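Local coordinates for protein short chain dehydrogenase (Mycobacterium smegmatis, PDB 3UCX) that probably works as an oxidoreductase of the short-chain dehydrogenase type, built on a Rossmann fold like that of NAD(P)-dependent relatives, with its natural substrate not established, at residues 226-229 / 233-236; 190-195 / 200-205; 73-78 / 124-129. All blocks are in the same frame, centred on the assembly; numbering follows the deposited sequence.

Interaction 1 (226-229 / 233-236); sequences LKRL and DEVA
Arg228 and Glu234 meet because their first torsions aim two long chains at one another. In Arg228, CG sits between the backbone N and the carbonyl carbon (chi1 49°), and the chain then runs extended to NE; in Glu234, CG lies beside its own backbone N and anti to the carbonyl carbon, with the carboxylate carried outward by an extended chain. The place is the late part of the Rossmann fold, where the loop after helix 213-221 leads into the first turns of helix 232-243. The two side chains cross at about a right angle and form a salt bridge, NH1 of Arg228 lying 3.0 Å from OE2 of Glu234. As a hydrogen bond it is weak, bent to 127° at the hydrogen, and the guanidinium and carboxylate planes are turned 33° apart, so electrostatic attraction probably counts for more than directed bonding.

Both groups have stronger partners across the subunit boundary: OE2 of Glu234 bonds to Ser248 OG of the second subunit, while NH2 of Arg228 bonds to the backbone O of that same residue. Long side chains with several donors or acceptors suit this place, since a guanidinium and a carboxylate can each serve the intrachain pair and the neighbouring chain at once. Leu226 adds an apolar backing, its CD1 lying 3.6 Å above the guanidinium plane and offset toward the rim. Leu229 belongs to the interior, its side chain turned from the helix segment toward Phe202 and Tyr192, yet its carbonyl still joins the polar network. One water ties the three groups together: it accepts from Arg228 NH1 at 2.8 Å and donates both to Leu229 O at 2.7 Å and to Glu234 OE1 at 2.7 Å.

Interaction 2 (190-195 / 200-205); sequences PGYIWG and SYFEHQ
Phe202, from helix 196-208, sets its ring against Tyr192 and Trp194 of the loop that follows strand 184-190, making a three-membered aromatic cluster. Its CG is anti to the carbonyl carbon, which sends the ring off the helix toward the loop, and different rim atoms of that ring serve the two partners. On the CE1 side it meets Tyr192 in a T-shaped (edge-to-face) pair: the edge of Phe202 points at the tyrosine face, with centroids 5.6 Å apart and planes at 71°. Phe202 CZ stands over that face, 4.2 Å above the plane and displaced toward the rim. On the other side, CD2 of Phe202 comes within 3.6 Å of Trp194 CZ3. Here the planes are 37° apart, an oblique meeting. Trp194 reaches it with CG anti to the backbone N (chi1 -174°), which swings the six-membered ring toward the helix.

Val213 and Ile216 of helix 213-221 also touch Phe202, a purely apolar residue suited to this buried place. Trp194 is amphipathic: its NE1 bonds to a bound pentaethylene glycol, probably from the crystallisation liquor, and its ring meets Tyr217 edge-to-face. No hydrogen bond joins the two segments, so the side-chain contact between them rests on dispersion, helped at Tyr192 alone by the weak electrostatics of ring edge against ring face.

Interaction 3 (73-78 / 124-129); sequences AQVAHL and ALRLIQ
Val75 and Leu78 of helix 72-85 pack against Arg126 and Leu127 of helix 110-130, joining two helices of the Rossmann fold. The short segments run in broadly the same direction, their axes 9.9 Å apart at closest approach and crossing at -37°.

The apolar contacts use branch ends. CG2 of Val75 touches Leu127 CD2 at 3.9 Å, and one turn on, CD2 of Leu78 meets Leu127 CD1 at 3.6 Å; the two methyls of Leu127 thus meet two residues one turn apart on the facing helix. Leu78 and Leu127 cross at about a right angle. Short, branched Val75 suits the point where the backbones come nearest, since its two methyls divide the work: while CG2 meets side chains, CG1, anti to the backbone N (chi1 171°), makes a methyl-on-backbone contact of a separate kind, 3.8 Å from the carbonyl O of Arg126.

A further kind of contact is made by the aliphatic part of an arginine. Arg126 CD lies 3.9 Å from Val75 CG2, and beyond it the chain bends at chi3 (-104°), turning the guanidinium to its polar partners. NE forms a salt bridge with Asp72, at the start of helix 72-85, and NH1 bonds to Ile69 O. Phe110 of the third subunit adds a cation-pi contact.

Across the two segments there is no hydrogen bond, so their cohesion comes mainly from methyl and methylene packing. Arg126 combines this apolar surface with a buried charge that Asp72 probably helps to neutralise, tying its helix to the beginning of the other.

How the interactions relate
Interactions 1 and 2 are neighbours, with centres 12 Å apart: Leu229 of interaction 1 packs through CD1 on Tyr192 CB at 3.8 Å, and Val235 rests on Pro190 and Ile193. Both involve connections late in the chain, but 226-229 / 233-236 is polar, hydrated and engaged with the second subunit, whereas 190-195 / 200-205 is aromatic and touches no other chain. Each is partly buried. Interaction 3 lies on the opposite side of the chain's centre, its centre about 31 Å from that of interaction 1 and 30 Å from that of interaction 2. It is the buried contact, joining two helices distant in sequence through aliphatic packing, while its arginine reaches the third subunit.

Interaction 1 (226-229 / 233-236)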
loop_
_atom_site.group_PDB
_atom_site.type_symbol
_atom_site.label_atom_id
_atom_site.label_comp_id
_atom_site.label_asym_id
_atom_site.label_seq_id
_atom_site.Cartn_x
_atom_site.Cartn_y
_atom_site.Cartn_z
ATOM N N LEU A 226 5.763 -14.874 -14.136
ATOM C CA LEU A 226 6.532 -15.332 -15.293
ATOM C C LEU A 226 7.105 -16.738 -15.119
ATOM O O LEU A 226 7.620 -17.338 -16.070
ATOM C CB LEU A 226 7.629 -14.319 -15.599
ATOM C CG LEU A 226 7.119 -12.930 -15.994
ATOM C CD1 LEU A 226 8.273 -11.930 -15.952
ATOM C CD2 LEU A 226 6.460 -12.890 -17.361
ATOM N N LYS A 227 7.016 -17.253 -13.901
ATOM C CA LYS A 227 7.534 -18.569 -13.530
ATOM C C LYS A 227 9.024 -18.672 -13.786
ATOM O O LYS A 227 9.531 -19.706 -14.234
ATOM C CB LYS A 227 6.773 -19.673 -14.258
ATOM C CG LYS A 227 5.270 -19.529 -14.167
ATOM C CD LYS A 227 4.786 -19.542 -12.733
ATOM C CE LYS A 227 3.324 -19.157 -12.697
ATOM N NZ LYS A 227 2.817 -19.004 -11.315
ATOM N N ARG A 228 9.719 -17.570 -13.499
ATOM C CA ARG A 228 11.183 -17.541 -13.505
ATOM C C ARG A 228 11.629 -16.543 -12.453
ATOM O O ARG A 228 10.877 -15.637 -12.094
ATOM C CB ARG A 228 11.754 -17.138 -14.869
ATOM C CG ARG A 228 11.174 -15.906 -15.524
ATOM C CD ARG A 228 11.774 -15.676 -16.905
ATOM N NE ARG A 228 11.102 -14.599 -17.679
ATOM C CZ ARG A 228 11.449 -13.305 -17.646
ATOM N NH1 ARG A 228 12.427 -12.889 -16.862
ATOM N NH2 ARG A 228 10.813 -12.415 -18.401
ATOM N N LEU A 229 12.837 -16.730 -11.946
ATOM C CA LEU A 229 13.423 -15.779 -11.013
ATOM C C LEU A 229 14.126 -14.697 -11.833
ATOM O O LEU A 229 14.698 -14.988 -12.898
ATOM C CB LEU A 229 14.436 -16.498 -10.116
ATOM C CG LEU A 229 13.901 -17.578 -9.177
ATOM C CD1 LEU A 229 15.048 -18.136 -8.344
ATOM C CD2 LEU A 229 12.805 -17.020 -8.259
ATOM N N ASP A 233 21.518 -9.698 -13.894
ATOM C CA ASP A 233 21.427 -8.639 -14.894
ATOM C C ASP A 233 20.085 -7.896 -14.844
ATOM O O ASP A 233 20.047 -6.693 -15.037
ATOM C CB ASP A 233 21.704 -9.146 -16.317
ATOM C CG ASP A 233 23.197 -9.146 -16.661
ATOM O OD1 ASP A 233 23.934 -8.175 -16.354
ATOM O OD2 ASP A 233 23.646 -10.127 -17.267
ATOM N N GLU A 234 18.987 -8.605 -14.621
ATOM C CA GLU A 234 17.670 -7.947 -14.637
ATOM C C GLU A 234 17.519 -6.999 -13.457
ATOM O O GLU A 234 16.911 -5.930 -13.576
ATOM C CB GLU A 234 16.521 -8.983 -14.676
ATOM C CG GLU A 234 16.341 -9.588 -16.074
ATOM C CD GLU A 234 15.424 -10.809 -16.133
ATOM O OE1 GLU A 234 15.340 -11.549 -15.140
ATOM O OE2 GLU A 234 14.792 -11.021 -17.181
ATOM N N VAL A 235 18.067 -7.385 -12.313
ATOM C CA VAL A 235 17.993 -6.520 -11.136
ATOM C C VAL A 235 18.942 -5.333 -11.351
ATOM O O VAL A 235 18.581 -4.160 -11.085
ATOM C CB VAL A 235 18.318 -7.285 -9.843
ATOM C CG1 VAL A 235 18.339 -6.325 -8.627
ATOM C CG2 VAL A 235 17.327 -8.438 -9.663
ATOM N N ALA A 236 20.143 -5.617 -11.858
ATOM C CA ALA A 236 21.085 -4.567 -12.223
ATOM C C ALA A 236 20.499 -3.540 -13.198
ATOM O O ALA A 236 20.726 -2.314 -13.056
ATOM C CB ALA A 236 22.369 -5.179 -12.797
HETATM O O HOH W 1 14.521 -14.058 -15.379
#

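Interaction 2 (190-195 / 200-205)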
loop_
_atom_site.group_PDB
_atom_site.type_symbol
_atom_site.label_atom_id
_atom_site.label_comp_id
_atom_site.label_asym_id
_atom_site.label_seq_id
_atom_site.Cartn_x
_atom_site.Cartn_y
_atom_site.Cartn_z
ATOM N N PRO A 190 14.402 -6.533 -5.047
ATOM C CA PRO A 190 14.416 -7.858 -5.666
ATOM C C PRO A 190 13.983 -8.950 -4.696
ATOM O O PRO A 190 14.139 -8.800 -3.461
ATOM C CB PRO A 190 15.887 -8.037 -6.023
ATOM C CG PRO A 190 16.606 -7.309 -4.929
ATOM C CD PRO A 190 15.734 -6.128 -4.566
ATOM N N GLY A 191 13.458 -10.044 -5.241
ATOM C CA GLY A 191 13.351 -11.277 -4.476
ATOM C C GLY A 191 14.650 -12.054 -4.633
ATOM O O GLY A 191 15.737 -11.482 -4.558
ATOM N N TYR A 192 14.536 -13.365 -4.868
ATOM C CA TYR A 192 15.690 -14.178 -5.209
ATOM C C TYR A 192 16.296 -13.649 -6.483
ATOM O O TYR A 192 15.580 -13.193 -7.381
ATOM C CB TYR A 192 15.276 -15.620 -5.461
ATOM C CG TYR A 192 15.032 -16.424 -4.234
ATOM C CD1 TYR A 192 16.083 -16.773 -3.393
ATOM C CD2 TYR A 192 13.768 -16.878 -3.930
ATOM C CE1 TYR A 192 15.869 -17.548 -2.262
ATOM C CE2 TYR A 192 13.536 -17.640 -2.800
ATOM C CZ TYR A 192 14.589 -17.977 -1.976
ATOM O OH TYR A 192 14.343 -18.758 -0.865
ATOM N N ILE A 193 17.612 -13.722 -6.579
ATOM C CA ILE A 193 18.300 -13.231 -7.742
ATOM C C ILE A 193 19.160 -14.348 -8.328
ATOM O O ILE A 193 20.126 -14.767 -7.711
ATOM C CB ILE A 193 19.182 -12.011 -7.439
ATOM C CG1 ILE A 193 18.399 -10.905 -6.712
ATOM C CG2 ILE A 193 19.738 -11.457 -8.745
ATOM C CD1 ILE A 193 19.253 -9.687 -6.349
ATOM N N TRP A 194 18.812 -14.779 -9.535
ATOM C CA TRP A 194 19.458 -15.929 -10.145
ATOM C C TRP A 194 20.778 -15.580 -10.730
ATOM O O TRP A 194 20.918 -14.609 -11.471
ATOM C CB TRP A 194 18.554 -16.564 -11.202
ATOM C CG TRP A 194 19.104 -17.842 -11.783
ATOM C CD1 TRP A 194 19.490 -18.080 -13.095
ATOM C CD2 TRP A 194 19.316 -19.111 -11.079
ATOM N NE1 TRP A 194 19.944 -19.375 -13.254
ATOM C CE2 TRP A 194 19.841 -20.053 -12.077
ATOM C CE3 TRP A 194 19.130 -19.546 -9.774
ATOM C CZ2 TRP A 194 20.182 -21.360 -11.748
ATOM C CZ3 TRP A 194 19.463 -20.873 -9.457
ATOM C CH2 TRP A 194 19.973 -21.754 -10.423
ATOM N N GLY A 195 21.754 -16.425 -10.411
ATOM C CA GLY A 195 23.093 -16.346 -10.934
ATOM C C GLY A 195 23.919 -17.451 -10.299
ATOM O O GLY A 195 23.370 -18.361 -9.659
ATOM N N SER A 200 24.617 -22.132 -6.544
ATOM C CA SER A 200 25.403 -22.951 -5.589
ATOM C C SER A 200 24.607 -23.186 -4.332
ATOM O O SER A 200 24.688 -24.246 -3.714
ATOM C CB SER A 200 26.721 -22.285 -5.181
ATOM O OG SER A 200 27.455 -21.892 -6.305
ATOM N N TYR A 201 23.861 -22.168 -3.936
ATOM C CA TYR A 201 23.031 -22.258 -2.766
ATOM C C TYR A 201 21.901 -23.255 -2.976
ATOM O O TYR A 201 21.629 -24.090 -2.102
ATOM C CB TYR A 201 22.464 -20.891 -2.423
ATOM C CG TYR A 201 21.516 -20.942 -1.278
ATOM C CD1 TYR A 201 21.963 -21.241 0.000
ATOM C CD2 TYR A 201 20.162 -20.710 -1.467
ATOM C CE1 TYR A 201 21.079 -21.293 1.065
ATOM C CE2 TYR A 201 19.278 -20.754 -0.415
ATOM C CZ TYR A 201 19.745 -21.047 0.846
ATOM O OH TYR A 201 18.848 -21.098 1.877
ATOM N N PHE A 202 21.239 -23.185 -4.128
ATOM C CA PHE A 202 20.193 -24.161 -4.429
ATOM C C PHE A 202 20.774 -25.591 -4.517
ATOM O O PHE A 202 20.107 -26.559 -4.136
ATOM C CB PHE A 202 19.434 -23.789 -5.700
ATOM C CG PHE A 202 18.433 -22.649 -5.526
ATOM C CD1 PHE A 202 18.216 -22.037 -4.292
ATOM C CD2 PHE A 202 17.665 -22.232 -6.605
ATOM C CE1 PHE A 202 17.287 -21.008 -4.153
ATOM C CE2 PHE A 202 16.754 -21.205 -6.480
ATOM C CZ PHE A 202 16.550 -20.599 -5.249
ATOM N N GLU A 203 21.998 -25.718 -5.010
ATOM C CA GLU A 203 22.667 -27.030 -5.058
ATOM C C GLU A 203 22.892 -27.602 -3.661
ATOM O O GLU A 203 22.632 -28.786 -3.427
ATOM C CB GLU A 203 23.970 -26.941 -5.843
ATOM C CG GLU A 203 23.722 -26.803 -7.337
ATOM C CD GLU A 203 24.965 -26.459 -8.120
ATOM O OE1 GLU A 203 25.975 -26.081 -7.497
ATOM O OE2 GLU A 203 24.926 -26.551 -9.365
ATOM N N HIS A 204 23.342 -26.761 -2.734
ATOM C CA HIS A 204 23.465 -27.145 -1.321
ATOM C C HIS A 204 22.143 -27.578 -0.728
ATOM O O HIS A 204 22.057 -28.631 -0.081
ATOM C CB HIS A 204 24.041 -25.993 -0.504
ATOM C CG HIS A 204 24.109 -26.280 0.972
ATOM N ND1 HIS A 204 25.091 -27.028 1.519
ATOM C CD2 HIS A 204 23.257 -25.914 2.022
ATOM C CE1 HIS A 204 24.890 -27.128 2.851
ATOM N NE2 HIS A 204 23.764 -26.450 3.156
ATOM N N GLN A 205 21.101 -26.774 -0.943
ATOM C CA GLN A 205 19.759 -27.087 -0.449
ATOM C C GLN A 205 19.223 -28.384 -1.073
ATOM O O GLN A 205 18.534 -29.157 -0.403
ATOM C CB GLN A 205 18.784 -25.950 -0.758
ATOM C CG GLN A 205 19.116 -24.627 -0.089
ATOM C CD GLN A 205 18.927 -24.682 1.409
ATOM O OE1 GLN A 205 19.901 -24.703 2.174
ATOM N NE2 GLN A 205 17.671 -24.715 1.841
#

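Interaction 3 (73-78 / 124-129)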
loop_
_atom_site.group_PDB
_atom_site.type_symbol
_atom_site.label_atom_id
_atom_site.label_comp_id
_atom_site.label_asym_id
_atom_site.label_seq_id
_atom_site.Cartn_x
_atom_site.Cartn_y
_atom_site.Cartn_z
ATOM N N ALA A 73 34.839 6.912 10.983
ATOM C CA ALA A 73 36.161 7.237 10.427
ATOM C C ALA A 73 36.373 6.548 9.079
ATOM O O ALA A 73 36.872 7.146 8.140
ATOM C CB ALA A 73 37.276 6.848 11.393
ATOM N N GLN A 74 35.983 5.289 8.976
ATOM C CA GLN A 74 36.145 4.565 7.723
ATOM C C GLN A 74 35.265 5.107 6.585
ATOM O O GLN A 74 35.717 5.162 5.455
ATOM C CB GLN A 74 35.910 3.078 7.927
ATOM C CG GLN A 74 36.966 2.452 8.809
ATOM C CD GLN A 74 37.003 0.960 8.718
ATOM O OE1 GLN A 74 36.792 0.381 7.653
ATOM N NE2 GLN A 74 37.268 0.313 9.855
ATOM N N VAL A 75 34.032 5.520 6.878
ATOM C CA VAL A 75 33.230 6.175 5.837
ATOM C C VAL A 75 33.835 7.524 5.465
ATOM O O VAL A 75 33.836 7.892 4.293
ATOM C CB VAL A 75 31.723 6.310 6.220
ATOM C CG1 VAL A 75 30.987 7.181 5.216
ATOM C CG2 VAL A 75 31.081 4.935 6.282
ATOM N N ALA A 76 34.385 8.257 6.444
ATOM C CA ALA A 76 35.032 9.529 6.144
ATOM C C ALA A 76 36.218 9.316 5.225
ATOM O O ALA A 76 36.434 10.087 4.283
ATOM C CB ALA A 76 35.459 10.258 7.424
ATOM N N HIS A 77 36.984 8.264 5.491
ATOM C CA HIS A 77 38.112 7.903 4.636
ATOM C C HIS A 77 37.665 7.552 3.228
ATOM O O HIS A 77 38.261 8.020 2.261
ATOM C CB HIS A 77 38.921 6.759 5.266
ATOM C CG HIS A 77 40.057 6.252 4.406
ATOM N ND1 HIS A 77 41.176 6.975 4.180
ATOM C CD2 HIS A 77 40.230 5.039 3.732
ATOM C CE1 HIS A 77 42.013 6.276 3.393
ATOM N NE2 HIS A 77 41.438 5.091 3.117
ATOM N N LEU A 78 36.626 6.734 3.089
ATOM C CA LEU A 78 36.062 6.431 1.749
ATOM C C LEU A 78 35.683 7.692 0.959
ATOM O O LEU A 78 35.996 7.811 -0.214
ATOM C CB LEU A 78 34.832 5.526 1.880
ATOM C CG LEU A 78 34.010 5.228 0.627
ATOM C CD1 LEU A 78 34.827 4.408 -0.370
ATOM C CD2 LEU A 78 32.708 4.510 1.010
ATOM N N ALA A 124 23.941 2.463 5.518
ATOM C CA ALA A 124 23.459 3.134 4.322
ATOM C C ALA A 124 23.301 4.630 4.580
ATOM O O ALA A 124 23.694 5.450 3.731
ATOM C CB ALA A 124 22.122 2.524 3.837
ATOM N N LEU A 125 22.771 4.998 5.749
ATOM C CA LEU A 125 22.583 6.437 6.072
ATOM C C LEU A 125 23.950 7.135 6.140
ATOM O O LEU A 125 24.144 8.221 5.581
ATOM C CB LEU A 125 21.870 6.618 7.400
ATOM C CG LEU A 125 21.510 8.054 7.818
ATOM C CD1 LEU A 125 20.755 8.786 6.711
ATOM C CD2 LEU A 125 20.731 8.057 9.133
ATOM N N ARG A 126 24.896 6.507 6.831
ATOM C CA ARG A 126 26.252 7.058 6.949
ATOM C C ARG A 126 26.869 7.328 5.580
ATOM O O ARG A 126 27.439 8.401 5.348
ATOM C CB ARG A 126 27.136 6.104 7.759
ATOM C CG ARG A 126 28.146 6.789 8.636
ATOM C CD ARG A 126 29.003 5.799 9.443
ATOM N NE ARG A 126 28.585 5.735 10.846
ATOM C CZ ARG A 126 27.834 4.784 11.387
ATOM N NH1 ARG A 126 27.398 3.769 10.667
ATOM N NH2 ARG A 126 27.532 4.840 12.680
ATOM N N LEU A 127 26.734 6.377 4.666
ATOM C CA LEU A 127 27.197 6.550 3.282
ATOM C C LEU A 127 26.545 7.703 2.566
ATOM O O LEU A 127 27.216 8.503 1.925
ATOM C CB LEU A 127 26.927 5.301 2.436
ATOM C CG LEU A 127 28.097 4.397 2.148
ATOM C CD1 LEU A 127 29.237 5.172 1.476
ATOM C CD2 LEU A 127 28.495 3.867 3.510
ATOM N N ILE A 128 25.219 7.743 2.629
ATOM C CA ILE A 128 24.442 8.771 1.964
ATOM C C ILE A 128 24.833 10.136 2.509
ATOM O O ILE A 128 25.026 11.066 1.732
ATOM C CB ILE A 128 22.925 8.533 2.079
ATOM C CG1 ILE A 128 22.521 7.269 1.259
ATOM C CG2 ILE A 128 22.152 9.766 1.631
ATOM C CD1 ILE A 128 21.195 6.639 1.638
ATOM N N GLN A 129 24.954 10.251 3.829
ATOM C CA GLN A 129 25.316 11.517 4.451
ATOM C C GLN A 129 26.733 11.943 4.079
ATOM O O GLN A 129 26.971 13.122 3.746
ATOM C CB GLN A 129 25.131 11.439 5.969
ATOM C CG GLN A 129 23.653 11.320 6.330
ATOM C CD GLN A 129 23.339 11.334 7.817
ATOM O OE1 GLN A 129 24.174 10.947 8.654
ATOM N NE2 GLN A 129 22.119 11.771 8.155
#